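Local coordinates for protein carbohydrate kinase (PDB 2NWH) that probably transfers a phosphate group from ATP to a sugar or related small substrate, as a pfkB-family kinase of the ribokinase clan, at residues Ala230-Glu235 with Lys269-Ala274. Residues are numbered along the deposited sequence; the frame is centred on the assembly and turned at random.
Sequences AFNGTE and KTIREA
Glu235 OE1 is gripped by Asn232 ND2 and by a water that links it to Ile271 N across the contact. The hydrogen bond from Asn232 ND2 to Glu235 OE1 is 3.1 Å long and nearly straight. OE1 lies almost in the amide plane of Asn232, 4° out of it, and uses its anti lone pair. The water donates to OE1 and accepts from Ile271 N at 3.0 Å, so the first turn of the helix is tied to the carboxylate. Asn232 OD1 faces its own loop and accepts from Thr234 N at 3.0 Å and from Glu235 N at 2.8 Å. The first bond makes an Asx turn. Together the two bonds and that to OE1 fix the rotation of the amide. This is the tight turn of a beta hairpin: strands 227-231 and 236-239 are antiparallel neighbours near one edge of the large sheet, and Asn232 N also bonds to Glu235 O. Helix 271-286 packs against it through Ile271. The two branches of Ile271 touch different parts of the turn. Ile271 CG2 meets Asn232 ND2 at 3.3 Å, the two side chains crossing at a slant. In Ile271, chi1 of 68° puts CG1 between the backbone N and the carbonyl carbon. Ile271 CD1 then reaches the hairpin, 3.7 Å from Glu235 O, and also touches Ala230 O and Glu235 CB. Met313 and Tyr261 also touch Ile271. Thr270 is the N-cap of the helix, and it forms a capping box with Glu273: Glu273 N bonds to Thr270 OG1, and Thr270 N bonds to Glu273 OE1 at 2.8 Å.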
# COMPACT_ATOMS: atom_id res chain seq x y z
N ALA A 230 -7.53 13.99 -4.99
CA ALA A 230 -7.57 13.72 -3.54
C ALA A 230 -8.81 14.39 -2.98
O ALA A 230 -9.22 15.43 -3.48
CB ALA A 230 -6.35 14.25 -2.86
N PHE A 231 -9.44 13.77 -1.98
CA PHE A 231 -10.62 14.37 -1.36
C PHE A 231 -10.75 14.01 0.12
O PHE A 231 -10.16 13.02 0.58
CB PHE A 231 -11.90 14.04 -2.15
CG PHE A 231 -12.34 12.60 -2.08
CD1 PHE A 231 -13.39 12.22 -1.25
CD2 PHE A 231 -11.74 11.62 -2.88
CE1 PHE A 231 -13.83 10.87 -1.18
CE2 PHE A 231 -12.15 10.27 -2.81
CZ PHE A 231 -13.19 9.89 -1.96
N ASN A 232 -11.50 14.84 0.84
CA ASN A 232 -11.87 14.55 2.23
C ASN A 232 -13.31 15.00 2.39
O ASN A 232 -14.01 15.14 1.40
CB ASN A 232 -10.95 15.26 3.22
CG ASN A 232 -11.02 16.78 3.08
OD1 ASN A 232 -12.02 17.32 2.60
ND2 ASN A 232 -9.96 17.47 3.50
N GLY A 233 -13.76 15.25 3.63
CA GLY A 233 -15.19 15.51 3.91
C GLY A 233 -15.83 16.69 3.20
O GLY A 233 -17.06 16.76 3.04
N THR A 234 -15.01 17.63 2.74
CA THR A 234 -15.52 18.91 2.29
C THR A 234 -14.71 19.47 1.11
O THR A 234 -15.15 20.40 0.42
CB THR A 234 -15.53 19.91 3.47
OG1 THR A 234 -14.20 20.00 4.02
CG2 THR A 234 -16.48 19.42 4.58
N GLU A 235 -13.55 18.88 0.86
CA GLU A 235 -12.59 19.43 -0.10
C GLU A 235 -12.15 18.42 -1.14
O GLU A 235 -12.16 17.21 -0.90
CB GLU A 235 -11.35 19.94 0.65
CG GLU A 235 -11.60 21.06 1.63
CD GLU A 235 -10.35 21.44 2.43
OE1 GLU A 235 -9.79 20.55 3.13
OE2 GLU A 235 -9.95 22.63 2.38
N LYS A 269 -1.04 18.29 7.20
CA LYS A 269 -0.96 19.20 6.06
C LYS A 269 -2.28 19.16 5.28
O LYS A 269 -3.08 18.23 5.48
CB LYS A 269 0.20 18.80 5.16
CG LYS A 269 1.54 18.92 5.85
CD LYS A 269 2.63 18.20 5.07
CE LYS A 269 4.02 18.67 5.54
NZ LYS A 269 4.21 18.48 7.03
N THR A 270 -2.51 20.15 4.42
CA THR A 270 -3.73 20.20 3.58
C THR A 270 -3.73 19.09 2.53
O THR A 270 -2.67 18.56 2.18
CB THR A 270 -3.89 21.56 2.88
OG1 THR A 270 -2.78 21.79 2.01
CG2 THR A 270 -3.96 22.71 3.89
N ILE A 271 -4.91 18.73 2.02
CA ILE A 271 -4.97 17.70 0.99
C ILE A 271 -4.21 18.13 -0.30
O ILE A 271 -3.70 17.28 -1.05
CB ILE A 271 -6.42 17.19 0.70
CG1 ILE A 271 -7.27 18.27 0.05
CG2 ILE A 271 -7.08 16.63 2.01
CD1 ILE A 271 -8.52 17.73 -0.57
N ARG A 272 -4.08 19.44 -0.52
CA ARG A 272 -3.30 19.96 -1.67
C ARG A 272 -1.82 19.65 -1.46
O ARG A 272 -1.16 19.10 -2.35
CB ARG A 272 -3.54 21.47 -1.80
CG ARG A 272 -3.73 22.01 -3.22
CD ARG A 272 -3.70 23.56 -3.26
NE ARG A 272 -2.65 24.11 -2.39
CZ ARG A 272 -1.32 24.10 -2.62
NH1 ARG A 272 -0.79 23.57 -3.73
NH2 ARG A 272 -0.50 24.61 -1.70
N GLU A 273 -1.32 19.96 -0.26
CA GLU A 273 0.03 19.60 0.18
C GLU A 273 0.30 18.07 0.25
O GLU A 273 1.37 17.59 -0.15
CB GLU A 273 0.30 20.23 1.55
CG GLU A 273 0.25 21.74 1.59
CD GLU A 273 0.38 22.33 3.01
OE1 GLU A 273 -0.27 21.82 3.95
OE2 GLU A 273 1.13 23.32 3.17
N ALA A 274 -0.68 17.32 0.74
CA ALA A 274 -0.61 15.85 0.81
C ALA A 274 -0.55 15.26 -0.60
O ALA A 274 0.21 14.33 -0.89
CB ALA A 274 -1.78 15.31 1.57
O HOH W 1 -7.07 20.14 3.59